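Local coordinates for MmoQ Response regulator (Methylococcus capsulatus, PDB 3LJX), which is part of a response regulator that probably makes cyclic di-GMP from two GTP, and here supplies its helical HDOD region, at residues A40-I43 and Q44-P47; A103-Y106 and A107-W110. All coordinates share one frame; numbering follows the deposited sequence.

Overall arrangement
From the N terminus, the chain runs through helix 19-29 into helix 36-43, where interaction 1 (40-43 with 44-47) joins the last turn of that helix to the turn that follows it and leads into helix 47-58. Much later, after helix 80-88, interaction 2 (103-106 with 107-110) forms the start of helix 106-125. Each is local, with no residue between its segments, and the two follow in series without nesting or crossing. Their centres lie about 17 Å apart, yet they touch: Pro47 CB is 3.5 Å from Tyr109 OH, and Pro47 CD is 3.8 Å from Trp110 CD1. This packing sets the first turn of helix 47-58 against that of helix 106-125, within the HDOD domain.

Interaction 1 of 2, residues A40-I43 and Q44-P47; sequences AQLI and QTDP
Thr45 folds back on Leu42, and the carbonyl of that leucine takes two bonds from the one threonine. The hydroxyl is the shorter donor, with Thr45 OG1 2.6 Å from Leu42 O and lying in the carbonyl plane. The backbone amide also reaches this oxygen, Thr45 N to Leu42 O measuring 3.2 Å, but from above the plane, 58° out of it. A chi1 of 61° sets OG1 between the threonine's own N and carbonyl carbon, which directs the hydroxyl at the helix end and leaves CG2 beside Gln41 O. Two grips of different direction thus satisfy a carbonyl at the last turn of the helix.

Two further backbone bonds finish the reversal. Gln44 N donates to Ala40 O at 2.9 Å, the last i to i+4 bond of the segment, made by the residue at which the chain leaves helical angles. Asp46 N then bonds to Ile43 O, also at 2.9 Å, closing a type I beta turn from Ile43 to Asp46.

The side chains of Gln41 and Gln44 extend alongside each other, their amides turned 60° apart, and Gln41 OE1 stays 3.6 Å from Gln44 NE2. A water joins Gln44 NE2 to the backbone of Gln41: it accepts from Gln44 NE2 at 3.0 Å and donates to Gln41 O at 2.8 Å, while its bond to Gln41 OE1 is weak.

Apolar packing lies around the turn: Leu42 rests on Ile25 and Leu28 of helix 19-29, while Ile43 meets Val71. The N-cap Asp46 uses OD2 to accept from Leu49 N and to bond with Thr17 OG1. The whole is a short helix-to-helix connection in the HDOD domain, in which a type I turn follows helix 36-43 and the Asp46 N-cap opens helix 47-58.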
loop_
_atom_site.group_PDB
_atom_site.type_symbol
_atom_site.label_atom_id
_atom_site.label_comp_id
_atom_site.label_asym_id
_atom_site.label_seq_id
_atom_site.Cartn_x
_atom_site.Cartn_y
_atom_site.Cartn_z
ATOM N N ALA A 40 14.498 7.335 3.057
ATOM C CA ALA A 40 13.681 6.204 2.610
ATOM C C ALA A 40 12.814 5.634 3.742
ATOM O O ALA A 40 11.614 5.402 3.564
ATOM C CB ALA A 40 14.570 5.106 2.004
ATOM N N GLN A 41 13.423 5.412 4.903
ATOM C CA GLN A 41 12.705 4.863 6.049
ATOM C C GLN A 41 11.492 5.726 6.370
ATOM O O GLN A 41 10.403 5.226 6.667
ATOM C CB GLN A 41 13.625 4.786 7.272
ATOM C CG GLN A 41 14.558 3.587 7.280
ATOM C CD GLN A 41 13.993 2.410 8.072
ATOM O OE1 GLN A 41 13.431 1.465 7.502
ATOM N NE2 GLN A 41 14.138 2.467 9.396
ATOM N N LEU A 42 11.688 7.034 6.296
ATOM C CA LEU A 42 10.632 7.960 6.636
ATOM C C LEU A 42 9.591 8.044 5.515
ATOM O O LEU A 42 8.383 8.031 5.772
ATOM C CB LEU A 42 11.234 9.326 6.942
ATOM C CG LEU A 42 10.247 10.358 7.456
ATOM C CD1 LEU A 42 9.325 9.727 8.483
ATOM C CD2 LEU A 42 10.995 11.547 8.048
ATOM N N ILE A 43 10.057 8.114 4.271
ATOM C CA ILE A 43 9.154 8.286 3.132
ATOM C C ILE A 43 8.263 7.057 2.981
ATOM O O ILE A 43 7.094 7.161 2.602
ATOM C CB ILE A 43 9.933 8.505 1.823
ATOM C CG1 ILE A 43 10.479 9.935 1.757
ATOM C CG2 ILE A 43 9.053 8.236 0.609
ATOM C CD1 ILE A 43 11.396 10.191 0.577
ATOM N N GLN A 44 8.814 5.884 3.285
ATOM C CA GLN A 44 8.055 4.672 3.041
ATOM C C GLN A 44 6.999 4.432 4.122
ATOM O O GLN A 44 6.354 3.391 4.126
ATOM C CB GLN A 44 8.964 3.459 2.867
ATOM C CG GLN A 44 9.595 2.995 4.155
ATOM C CD GLN A 44 10.382 1.721 3.959
ATOM O OE1 GLN A 44 10.644 1.317 2.822
ATOM N NE2 GLN A 44 10.759 1.072 5.065
ATOM N N THR A 45 6.814 5.389 5.030
ATOM C CA THR A 45 5.657 5.337 5.924
ATOM C C THR A 45 4.436 5.976 5.247
ATOM O O THR A 45 3.319 5.913 5.777
ATOM C CB THR A 45 5.889 6.048 7.275
ATOM O OG1 THR A 45 6.165 7.440 7.052
ATOM C CG2 THR A 45 7.033 5.407 8.042
ATOM N N ASP A 46 4.650 6.592 4.084
ATOM C CA ASP A 46 3.556 7.275 3.387
ATOM C C ASP A 46 3.212 6.635 2.038
ATOM O O ASP A 46 4.018 6.662 1.102
ATOM C CB ASP A 46 3.870 8.758 3.190
ATOM C CG ASP A 46 2.759 9.482 2.458
ATOM O OD1 ASP A 46 1.621 9.506 2.982
ATOM O OD2 ASP A 46 3.016 10.020 1.358
ATOM N N PRO A 47 2.007 6.055 1.939
ATOM C CA PRO A 47 1.558 5.416 0.696
ATOM C C PRO A 47 1.569 6.380 -0.501
ATOM O O PRO A 47 2.072 5.991 -1.559
ATOM C CB PRO A 47 0.130 4.968 1.023
ATOM C CG PRO A 47 0.107 4.812 2.528
ATOM C CD PRO A 47 1.062 5.858 3.056
HETATM O O HOH W 1 10.178 2.551 7.593
#

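Interaction 2 of 2, residues A103-Y106 and A107-W110; sequences AFDY and AAYW
Asp105 reaches forward over the first turn of helix 106-125, and its side chain can be traced atom by atom against Ala108. Asp105 CB lies 3.7 Å from Ala108 CB, and Asp105 CG comes in tightly at 3.1 Å from the same Ala108 CB. With CG anti to the backbone N (chi1 -168°), the carboxylate swings toward the helix, and Asp105 OD1 accepts from Ala108 N at 3.0 Å. The bond is fairly straight at the hydrogen, but the amide meets OD1 from above the carboxylate plane, 65° out of it. The other branch, Asp105 OD2, is 3.2 Å from Ala108 CB.

Behind this cap the helical ladder begins. Tyr109 N donates to Asp105 O and Trp110 N to Tyr106 O, both at 2.9 Å, the first i to i+4 bonds of the helix.

Aromatic side chains add packing. Phe104 brings CZ to 3.7 Å from Tyr109 CB, with the two rings inclined at 44°. Phe104 CD2 also sits 3.6 Å above the centre of one face of the Tyr106 ring. That tyrosine touches Trp110 with its CB and one ring atom: Tyr106 CB is 3.6 Å from Trp110 CZ3, Tyr106 CD2 lies near Trp110 CH2, and the rings are oblique to each other. Its hydroxyl bonds to Cys101 N, while the ring packs on Leu147 and Ala150 of helix 144-152.

Chemically, the N-cap aspartate gives an acceptor to Ala108 N, an amide of the first turn, where N-H groups lack the usual i-4 helical carbonyl, and a negative carboxylate there would probably interact well with the positive end of the helix dipole.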
loop_
_atom_site.group_PDB
_atom_site.type_symbol
_atom_site.label_atom_id
_atom_site.label_comp_id
_atom_site.label_asym_id
_atom_site.label_seq_id
_atom_site.Cartn_x
_atom_site.Cartn_y
_atom_site.Cartn_z
ATOM N N ALA A 103 -16.523 10.892 5.194
ATOM C CA ALA A 103 -16.750 9.607 5.855
ATOM C C ALA A 103 -15.537 8.651 5.883
ATOM O O ALA A 103 -15.574 7.629 6.558
ATOM C CB ALA A 103 -17.981 8.910 5.258
ATOM N N PHE A 104 -14.466 8.982 5.167
ATOM C CA PHE A 104 -13.281 8.120 5.133
ATOM C C PHE A 104 -12.355 8.372 6.323
ATOM O O PHE A 104 -11.929 9.504 6.580
ATOM C CB PHE A 104 -12.508 8.304 3.825
ATOM C CG PHE A 104 -11.420 7.274 3.595
ATOM C CD1 PHE A 104 -11.746 5.942 3.318
ATOM C CD2 PHE A 104 -10.077 7.642 3.607
ATOM C CE1 PHE A 104 -10.752 4.989 3.087
ATOM C CE2 PHE A 104 -9.077 6.702 3.370
ATOM C CZ PHE A 104 -9.418 5.371 3.106
ATOM N N ASP A 105 -12.027 7.299 7.032
ATOM C CA ASP A 105 -11.165 7.392 8.201
ATOM C C ASP A 105 -9.696 7.397 7.775
ATOM O O ASP A 105 -9.061 6.348 7.712
ATOM C CB ASP A 105 -11.451 6.223 9.150
ATOM C CG ASP A 105 -10.806 6.409 10.513
ATOM O OD1 ASP A 105 -9.867 7.232 10.627
ATOM O OD2 ASP A 105 -11.227 5.722 11.473
ATOM N N TYR A 106 -9.160 8.578 7.490
ATOM C CA TYR A 106 -7.801 8.690 6.977
ATOM C C TYR A 106 -6.752 8.227 7.993
ATOM O O TYR A 106 -5.810 7.507 7.644
ATOM C CB TYR A 106 -7.511 10.114 6.521
ATOM C CG TYR A 106 -8.244 10.543 5.249
ATOM C CD1 TYR A 106 -9.550 11.020 5.299
ATOM C CD2 TYR A 106 -7.603 10.508 4.007
ATOM C CE1 TYR A 106 -10.206 11.438 4.131
ATOM C CE2 TYR A 106 -8.242 10.915 2.847
ATOM C CZ TYR A 106 -9.542 11.384 2.905
ATOM O OH TYR A 106 -10.181 11.778 1.738
ATOM N N ALA A 107 -6.903 8.641 9.248
ATOM C CA ALA A 107 -5.953 8.212 10.261
ATOM C C ALA A 107 -5.941 6.686 10.313
ATOM O O ALA A 107 -4.875 6.071 10.383
ATOM C CB ALA A 107 -6.295 8.798 11.633
ATOM N N ALA A 108 -7.124 6.077 10.263
ATOM C CA ALA A 108 -7.202 4.623 10.354
ATOM C C ALA A 108 -6.515 4.012 9.144
ATOM O O ALA A 108 -5.758 3.042 9.262
ATOM C CB ALA A 108 -8.665 4.132 10.466
ATOM N N TYR A 109 -6.775 4.590 7.978
ATOM C CA TYR A 109 -6.181 4.072 6.760
ATOM C C TYR A 109 -4.654 4.124 6.858
ATOM O O TYR A 109 -3.977 3.147 6.544
ATOM C CB TYR A 109 -6.672 4.823 5.520
ATOM C CG TYR A 109 -5.789 4.561 4.332
ATOM C CD1 TYR A 109 -5.927 3.398 3.577
ATOM C CD2 TYR A 109 -4.774 5.446 3.999
ATOM C CE1 TYR A 109 -5.088 3.140 2.500
ATOM C CE2 TYR A 109 -3.932 5.206 2.923
ATOM C CZ TYR A 109 -4.087 4.055 2.179
ATOM O OH TYR A 109 -3.228 3.822 1.122
ATOM N N TRP A 110 -4.106 5.245 7.315
ATOM C CA TRP A 110 -2.649 5.374 7.348
ATOM C C TRP A 110 -2.051 4.480 8.412
ATOM O O TRP A 110 -0.983 3.903 8.225
ATOM C CB TRP A 110 -2.199 6.828 7.534
ATOM C CG TRP A 110 -2.325 7.627 6.258
ATOM C CD1 TRP A 110 -1.880 7.262 5.018
ATOM C CD2 TRP A 110 -2.941 8.905 6.097
ATOM N NE1 TRP A 110 -2.189 8.226 4.099
ATOM C CE2 TRP A 110 -2.840 9.250 4.736
ATOM C CE3 TRP A 110 -3.563 9.798 6.982
ATOM C CZ2 TRP A 110 -3.337 10.457 4.225
ATOM C CZ3 TRP A 110 -4.062 11.001 6.474
ATOM C CH2 TRP A 110 -3.949 11.311 5.109
#